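Local coordinates for protein PrgZ (Enterococcus faecalis, PDB 4FAJ) that binds a peptide pheromone as an extracellular, membrane-anchored substrate-binding receptor and probably takes part in peptide uptake, at residues D414-D419 with T446-N451; I543-M548 with K559-K564. All coordinates share one frame; numbering follows the deposited sequence. Where two conformers were deposited one is given.

Contact 1: D414-D419 with T446-N451; sequences DLLVSD and TPIPAN
Thr446 meets Leu415 and Asp414 in the carboxy-terminal half of a parallel strand pair, the two outer members of the beta-alpha-beta unit made by strand 412-418, helix 421-437 and strand 442-448. The short axes approach to 4.6 Å and diverge by 32°, consistent with a twisted sheet. The backbone ladder runs from Thr446 N to Leu415 O (2.8 Å), from Val417 N to Thr446 O (3.1 Å) and from Ile448 N to Val417 O (2.8 Å). Pro447 has no N-H to give; its CA instead lies 3.2 Å from Val417 O, a CA-H...O contact beside the Ile448 bond.

Thr446 can be followed outward. Its CB sits 3.8 Å from Leu416 CD2, the two side chains running alongside each other. OG1, anti to the carbonyl carbon (chi1 -53°), donates to Asp414 OD1 at 2.6 Å, using the syn lone pair of that oxygen; the aspartate comes across at about a right angle. The methyl CG2 takes the other branch and stays near Leu416 CD2. That same leucine methyl is 3.9 Å from Ile448 CD1, and Phe453 of the following helix packs on both residues. On the face that carries Val417 and Pro447, Val417 CG2 rests against the proline ring, which in turn touches Lys424 of helix 421-437.

At the carboxy-terminal end, Asp419 N makes a weak bond to Ile448 O, just before Pro449 takes the N-cap position of helix 450-459. The carboxylate of Asp419 lies beside Pro449, with OD1 in a salt bridge to Lys278. Asp414 OD1 also bonds Thr444 OG1, and two threonine hydroxyls converging on one oxygen would stabilise its negative charge and probably lower the pKa of the acid.

Contact 2: I543-M548 with K559-K564; sequences IKNVLM and KMRIEK
Lys544 and Arg561 form a hydrogen-bonded antiparallel pair, with Lys544 N to Arg561 O at 2.9 Å and Arg561 N to Lys544 O at 3.1 Å, while Ile543 and Ile562 form the neighbouring non-hydrogen-bonded pair. This is a two-stranded antiparallel ribbon, 543-544 with 561-562, that brings the carboxy-terminal end of the chain back onto an earlier strand. Past Lys544 the pairing stops, and a water bridges the backbones by donating to Asn545 O and accepting from Lys559 N.

On the isoleucine face, Met560 extends from a CG anti to the backbone N (chi1 178°), which lays its CG 3.7 Å from Val546 CG2 and carries CE to Ile543 CG2 (3.9 Å); Met269 touches it as well. The other face is polar. Lys544 CB lies over the centre of the Arg561 guanidinium, 4.0 Å above its plane, and the lysine chain bends at chi2 to pass across Glu563, its NZ bonding Ser541 O. Arg561 itself holds Glu563 side-on: NE and NH2 lie 2.9 Å and 2.6 Å from the single oxygen OE2, which sits 2° out of the guanidinium plane.

In the fold
Contact 1 closes before contact 2 opens along the chain, and the two do not touch: their centres are 34 Å apart and their nearest atoms about 18 Å. Contact 1 lies nearer the middle of the chain, its centre about 18 Å from the chain centre against 24 Å for contact 2. Ser418 of contact 1 packs on the bound peptide, placing the end of strand 412-418 at the binding pocket. The Asp419 side chain is about 10 Å from that of the zinc ligand Glu279. Contact 2 borders another zinc site: the Lys559 side chain lies about 4 Å from a bound zinc ion, and its NZ bonds the ligand Asp266.

Contact 1: D414-D419 with T446-N451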
ATOM      1  N   ASP A 414      -7.900   8.941  21.423  1.00 30.34           N
ATOM      2  CA  ASP A 414      -7.134   9.743  20.488  1.00 29.02           C
ATOM      3  C   ASP A 414      -7.163   9.133  19.084  1.00 27.20           C
ATOM      4  O   ASP A 414      -7.123   7.911  18.934  1.00 26.53           O
ATOM      5  CB  ASP A 414      -5.686   9.874  20.938  1.00 29.39           C
ATOM      6  CG  ASP A 414      -4.900  10.779  20.022  1.00 30.11           C
ATOM      7  OD1 ASP A 414      -5.253  11.972  19.960  1.00 31.06           O
ATOM      8  OD2 ASP A 414      -3.975  10.289  19.332  1.00 31.44           O
ATOM      9  N   LEU A 415      -7.220  10.003  18.075  1.00 25.39           N
ATOM     10  CA  LEU A 415      -7.265   9.604  16.677  1.00 23.70           C
ATOM     11  C   LEU A 415      -6.078  10.208  15.913  1.00 22.31           C
ATOM     12  O   LEU A 415      -6.027  11.424  15.684  1.00 21.67           O
ATOM     13  CB  LEU A 415      -8.589  10.067  16.052  1.00 23.51           C
ATOM     14  CG  LEU A 415      -8.790   9.817  14.555  1.00 23.68           C
ATOM     15  CD1 LEU A 415      -8.479   8.364  14.185  1.00 24.38           C
ATOM     16  CD2 LEU A 415     -10.210  10.184  14.148  1.00 24.40           C
ATOM     17  N   LEU A 416      -5.131   9.358  15.530  1.00 20.79           N
ATOM     18  CA  LEU A 416      -3.977   9.776  14.734  1.00 20.07           C
ATOM     19  C   LEU A 416      -4.345   9.913  13.261  1.00 19.59           C
ATOM     20  O   LEU A 416      -5.000   9.034  12.684  1.00 19.11           O
ATOM     21  CB  LEU A 416      -2.816   8.778  14.857  1.00 20.42           C
ATOM     22  CG  LEU A 416      -1.995   8.762  16.141  1.00 21.02           C
ATOM     23  CD1 LEU A 416      -0.796   7.823  15.983  1.00 20.41           C
ATOM     24  CD2 LEU A 416      -1.552  10.178  16.534  1.00 19.80           C
ATOM     25  N   VAL A 417      -3.911  11.013  12.660  1.00 19.08           N
ATOM     26  CA  VAL A 417      -4.115  11.259  11.249  1.00 19.01           C
ATOM     27  C   VAL A 417      -2.877  11.932  10.669  1.00 19.87           C
ATOM     28  O   VAL A 417      -2.115  12.589  11.383  1.00 20.07           O
ATOM     29  CB  VAL A 417      -5.350  12.154  10.991  1.00 19.17           C
ATOM     30  CG1 VAL A 417      -6.615  11.526  11.578  1.00 18.83           C
ATOM     31  CG2 VAL A 417      -5.139  13.574  11.554  1.00 18.77           C
ATOM     32  N   SER A 418      -2.687  11.753   9.369  1.00 20.40           N
ATOM     33  CA  SER A 418      -1.655  12.473   8.628  1.00 21.65           C
ATOM     34  C   SER A 418      -1.969  13.978   8.664  1.00 21.86           C
ATOM     35  O   SER A 418      -3.134  14.365   8.735  1.00 21.54           O
ATOM     36  CB  SER A 418      -1.606  11.959   7.196  1.00 21.46           C
ATOM     37  OG  SER A 418      -0.719  12.736   6.399  1.00 26.47           O
ATOM     38  N   ASP A 419      -0.947  14.834   8.648  1.00 22.75           N
ATOM     39  CA  ASP A 419      -1.199  16.279   8.804  1.00 23.24           C
ATOM     40  C   ASP A 419      -1.573  17.027   7.504  1.00 22.57           C
ATOM     41  O   ASP A 419      -1.601  18.258   7.488  1.00 23.93           O
ATOM     42  CB  ASP A 419      -0.051  16.975   9.556  1.00 24.62           C
ATOM     43  CG  ASP A 419       1.294  16.796   8.891  1.00 26.50           C
ATOM     44  OD1 ASP A 419       1.363  16.187   7.805  1.00 28.55           O
ATOM     45  OD2 ASP A 419       2.294  17.272   9.472  1.00 31.68           O
ATOM     46  N   THR A 446      -5.202  14.049  16.361  1.00 22.03           N
ATOM     47  CA  THR A 446      -3.779  14.397  16.428  1.00 22.63           C
ATOM     48  C   THR A 446      -3.131  14.236  15.048  1.00 21.80           C
ATOM     49  O   THR A 446      -2.770  13.127  14.658  1.00 21.53           O
ATOM     50  CB  THR A 446      -3.045  13.536  17.466  1.00 22.72           C
ATOM     51  OG1 THR A 446      -3.730  13.633  18.723  1.00 23.85           O
ATOM     52  CG2 THR A 446      -1.591  13.996  17.616  1.00 24.12           C
ATOM     53  N   PRO A 447      -3.015  15.344  14.292  1.00 22.00           N
ATOM     54  CA  PRO A 447      -2.330  15.307  13.003  1.00 21.47           C
ATOM     55  C   PRO A 447      -0.816  15.283  13.155  1.00 21.56           C
ATOM     56  O   PRO A 447      -0.244  16.147  13.846  1.00 22.05           O
ATOM     57  CB  PRO A 447      -2.765  16.617  12.327  1.00 22.03           C
ATOM     58  CG  PRO A 447      -3.835  17.189  13.188  1.00 22.85           C
ATOM     59  CD  PRO A 447      -3.608  16.670  14.548  1.00 22.41           C
ATOM     60  N   ILE A 448      -0.172  14.321  12.499  1.00 20.46           N
ATOM     61  CA  ILE A 448       1.269  14.161  12.578  1.00 20.51           C
ATOM     62  C   ILE A 448       1.898  13.899  11.211  1.00 20.17           C
ATOM     63  O   ILE A 448       1.217  13.441  10.274  1.00 19.50           O
ATOM     64  CB  ILE A 448       1.679  13.013  13.562  1.00 20.53           C
ATOM     65  CG1 ILE A 448       0.892  11.727  13.284  1.00 20.30           C
ATOM     66  CG2 ILE A 448       1.463  13.447  15.011  1.00 21.06           C
ATOM     67  CD1 ILE A 448       1.407  10.527  14.051  1.00 21.06           C
ATOM     68  N   PRO A 449       3.206  14.191  11.089  1.00 20.37           N
ATOM     69  CA  PRO A 449       3.952  13.880   9.873  1.00 20.58           C
ATOM     70  C   PRO A 449       4.016  12.382   9.584  1.00 20.11           C
ATOM     71  O   PRO A 449       3.964  11.567  10.503  1.00 19.81           O
ATOM     72  CB  PRO A 449       5.354  14.416  10.172  1.00 20.68           C
ATOM     73  CG  PRO A 449       5.180  15.379  11.254  1.00 21.93           C
ATOM     74  CD  PRO A 449       4.063  14.860  12.083  1.00 21.33           C
ATOM     75  N   ALA A 450       4.183  12.045   8.314  1.00 20.06           N
ATOM     76  CA  ALA A 450       4.132  10.664   7.850  1.00 20.10           C
ATOM     77  C   ALA A 450       5.194   9.766   8.484  1.00 20.16           C
ATOM     78  O   ALA A 450       4.884   8.646   8.872  1.00 19.39           O
ATOM     79  CB  ALA A 450       4.239  10.614   6.322  1.00 19.81           C
ATOM     80  N   ASN A 451       6.433  10.244   8.594  1.00 20.88           N
ATOM     81  CA  ASN A 451       7.492   9.422   9.203  1.00 21.43           C
ATOM     82  C   ASN A 451       7.227   9.112  10.681  1.00 21.11           C
ATOM     83  O   ASN A 451       7.493   8.004  11.133  1.00 21.93           O
ATOM     84  CB  ASN A 451       8.893  10.026   8.995  1.00 22.24           C
ATOM     85  CG  ASN A 451       9.104  11.334   9.726  1.00 23.45           C
ATOM     86  OD1 ASN A 451       8.180  12.131   9.914  1.00 25.34           O
ATOM     87  ND2 ASN A 451      10.343  11.570  10.136  1.00 27.43           N
TER

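Contact 2: I543-M548 with K559-K564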
ATOM      1  N   ILE A 543       0.339  15.886 -21.100  1.00 21.17           N
ATOM      2  CA  ILE A 543       0.881  14.659 -20.516  1.00 20.92           C
ATOM      3  C   ILE A 543       0.258  13.436 -21.169  1.00 20.77           C
ATOM      4  O   ILE A 543      -0.954  13.245 -21.086  1.00 20.32           O
ATOM      5  CB  ILE A 543       0.599  14.558 -18.986  1.00 20.50           C
ATOM      6  CG1 ILE A 543       1.146  15.780 -18.234  1.00 21.51           C
ATOM      7  CG2 ILE A 543       1.163  13.249 -18.407  1.00 20.20           C
ATOM      8  CD1 ILE A 543       2.527  16.171 -18.598  1.00 23.28           C
ATOM      9  N   LYS A 544       1.090  12.600 -21.787  1.00 20.77           N
ATOM     10  CA  LYS A 544       0.618  11.386 -22.443  1.00 20.68           C
ATOM     11  C   LYS A 544       1.258  10.119 -21.888  1.00 20.33           C
ATOM     12  O   LYS A 544       2.394  10.138 -21.399  1.00 19.67           O
ATOM     13  CB  LYS A 544       0.916  11.417 -23.947  1.00 21.49           C
ATOM     14  CG  LYS A 544       0.517  12.682 -24.674  1.00 22.79           C
ATOM     15  CD  LYS A 544      -0.966  12.914 -24.690  1.00 24.44           C
ATOM     16  CE  LYS A 544      -1.270  14.239 -25.387  1.00 26.48           C
ATOM     17  NZ  LYS A 544      -2.714  14.545 -25.368  1.00 28.01           N
ATOM     18  N   ASN A 545       0.496   9.030 -21.966  0.50 19.87           N
ATOM     19  CA  ASN A 545       0.990   7.672 -21.765  0.50 19.67           C
ATOM     20  C   ASN A 545       1.540   7.356 -20.384  0.50 19.08           C
ATOM     21  O   ASN A 545       2.490   6.599 -20.260  0.50 19.23           O
ATOM     22  CB  ASN A 545       2.051   7.330 -22.810  0.50 19.89           C
ATOM     23  CG  ASN A 545       1.982   5.884 -23.239  0.50 19.73           C
ATOM     24  OD1 ASN A 545       0.975   5.220 -23.017  0.50 20.71           O
ATOM     25  ND2 ASN A 545       3.042   5.392 -23.867  0.50 18.65           N
ATOM     26  N   VAL A 546       0.932   7.924 -19.353  1.00 19.14           N
ATOM     27  CA  VAL A 546       1.252   7.561 -17.981  1.00 18.74           C
ATOM     28  C   VAL A 546       0.341   6.393 -17.625  1.00 18.71           C
ATOM     29  O   VAL A 546      -0.862   6.475 -17.843  1.00 18.52           O
ATOM     30  CB  VAL A 546       0.995   8.715 -17.031  1.00 18.86           C
ATOM     31  CG1 VAL A 546       1.140   8.255 -15.608  1.00 17.00           C
ATOM     32  CG2 VAL A 546       1.961   9.875 -17.358  1.00 18.69           C
ATOM     33  N   LEU A 547       0.906   5.325 -17.072  1.00 18.54           N
ATOM     34  CA  LEU A 547       0.116   4.168 -16.661  1.00 18.94           C
ATOM     35  C   LEU A 547      -0.306   4.372 -15.193  1.00 18.24           C
ATOM     36  O   LEU A 547       0.536   4.606 -14.338  1.00 17.73           O
ATOM     37  CB  LEU A 547       0.940   2.891 -16.809  1.00 19.08           C
ATOM     38  CG  LEU A 547       0.343   1.739 -17.587  1.00 22.06           C
ATOM     39  CD1 LEU A 547       0.031   2.191 -19.019  1.00 23.35           C
ATOM     40  CD2 LEU A 547       1.304   0.553 -17.588  1.00 22.35           C
ATOM     41  N   MET A 548      -1.601   4.303 -14.919  1.00 17.73           N
ATOM     42  CA  MET A 548      -2.125   4.439 -13.557  1.00 17.74           C
ATOM     43  C   MET A 548      -2.729   3.094 -13.133  1.00 17.43           C
ATOM     44  O   MET A 548      -3.521   2.529 -13.875  1.00 18.34           O
ATOM     45  CB  MET A 548      -3.186   5.538 -13.525  1.00 18.21           C
ATOM     46  CG  MET A 548      -3.680   5.905 -12.132  1.00 18.81           C
ATOM     47  SD  MET A 548      -4.927   7.217 -12.163  1.00 23.69           S
ATOM     48  CE  MET A 548      -5.073   7.568 -10.426  1.00 17.87           C
ATOM     49  N   LYS A 559       6.905   5.255 -20.011  1.00 18.94           N
ATOM     50  CA  LYS A 559       6.634   5.625 -21.397  1.00 19.91           C
ATOM     51  C   LYS A 559       5.969   7.003 -21.504  1.00 20.44           C
ATOM     52  O   LYS A 559       5.490   7.389 -22.574  1.00 20.49           O
ATOM     53  CB  LYS A 559       5.782   4.549 -22.076  1.00 20.69           C
ATOM     54  CG  LYS A 559       6.500   3.218 -22.271  1.00 23.28           C
ATOM     55  CD  LYS A 559       5.639   2.244 -23.094  1.00 26.69           C
ATOM     56  CE  LYS A 559       6.098   0.782 -22.970  1.00 28.60           C
ATOM     57  NZ  LYS A 559       6.893   0.308 -24.145  1.00 31.70           N
ATOM     58  N   MET A 560       5.979   7.754 -20.403  1.00 20.13           N
ATOM     59  CA  MET A 560       5.431   9.112 -20.364  1.00 21.05           C
ATOM     60  C   MET A 560       6.084   9.999 -21.424  1.00 21.76           C
ATOM     61  O   MET A 560       7.283   9.880 -21.674  1.00 22.06           O
ATOM     62  CB  MET A 560       5.664   9.718 -18.976  1.00 20.47           C
ATOM     63  CG  MET A 560       5.190  11.148 -18.771  1.00 21.30           C
ATOM     64  SD  MET A 560       5.499  11.674 -17.067  1.00 20.47           S
ATOM     65  CE  MET A 560       4.838  13.335 -17.118  1.00 22.01           C
ATOM     66  N   ARG A 561       5.296  10.880 -22.036  1.00 22.21           N
ATOM     67  CA  ARG A 561       5.832  11.906 -22.940  1.00 23.66           C
ATOM     68  C   ARG A 561       4.982  13.179 -22.928  1.00 23.68           C
ATOM     69  O   ARG A 561       3.826  13.155 -22.514  1.00 22.58           O
ATOM     70  CB  ARG A 561       5.956  11.368 -24.367  1.00 24.47           C
ATOM     71  CG  ARG A 561       4.633  11.145 -25.073  1.00 27.26           C
ATOM     72  CD  ARG A 561       4.840  10.560 -26.464  1.00 31.25           C
ATOM     73  NE  ARG A 561       3.632  10.709 -27.277  1.00 34.42           N
ATOM     74  CZ  ARG A 561       2.615   9.849 -27.308  1.00 36.31           C
ATOM     75  NH1 ARG A 561       2.634   8.742 -26.587  1.00 36.33           N
ATOM     76  NH2 ARG A 561       1.563  10.095 -28.084  1.00 37.31           N
ATOM     77  N   ILE A 562       5.571  14.287 -23.376  1.00 24.76           N
ATOM     78  CA  ILE A 562       4.896  15.575 -23.431  1.00 25.91           C
ATOM     79  C   ILE A 562       4.633  15.900 -24.897  1.00 27.96           C
ATOM     80  O   ILE A 562       5.567  15.956 -25.694  1.00 27.52           O
ATOM     81  CB  ILE A 562       5.741  16.711 -22.796  1.00 25.94           C
ATOM     82  CG1 ILE A 562       6.206  16.344 -21.384  1.00 25.64           C
ATOM     83  CG2 ILE A 562       4.952  18.017 -22.757  1.00 26.38           C
ATOM     84  CD1 ILE A 562       5.070  15.988 -20.425  1.00 24.47           C
ATOM     85  N   GLU A 563       3.361  16.098 -25.244  1.00 30.32           N
ATOM     86  CA  GLU A 563       2.958  16.510 -26.591  1.00 32.92           C
ATOM     87  C   GLU A 563       2.253  17.862 -26.535  1.00 34.45           C
ATOM     88  O   GLU A 563       1.202  17.973 -25.903  1.00 34.83           O
ATOM     89  CB  GLU A 563       1.981  15.498 -27.186  1.00 33.26           C
ATOM     90  CG  GLU A 563       2.592  14.201 -27.678  1.00 35.54           C
ATOM     91  CD  GLU A 563       1.657  13.443 -28.631  1.00 39.17           C
ATOM     92  OE1 GLU A 563       0.516  13.912 -28.882  1.00 41.57           O
ATOM     93  OE2 GLU A 563       2.064  12.372 -29.129  1.00 39.72           O
ATOM     94  N   LYS A 564       2.809  18.867 -27.209  1.00 36.35           N
ATOM     95  CA  LYS A 564       2.201  20.214 -27.309  1.00 37.71           C
ATOM     96  C   LYS A 564       1.895  20.868 -25.956  1.00 37.72           C
ATOM     97  O   LYS A 564       2.656  21.710 -25.470  1.00 38.14           O
ATOM     98  CB  LYS A 564       0.924  20.168 -28.157  1.00 38.45           C
ATOM     99  CG  LYS A 564       1.172  19.808 -29.614  1.00 40.10           C
ATOM    100  CD  LYS A 564      -0.111  19.899 -30.437  1.00 42.34           C
ATOM    101  CE  LYS A 564       0.162  19.709 -31.928  1.00 43.15           C
ATOM    102  NZ  LYS A 564       0.884  20.875 -32.517  1.00 44.89           N
TER
HETATM  103  O   HOH W   1       4.186   4.935 -18.690  1.00 20.10           O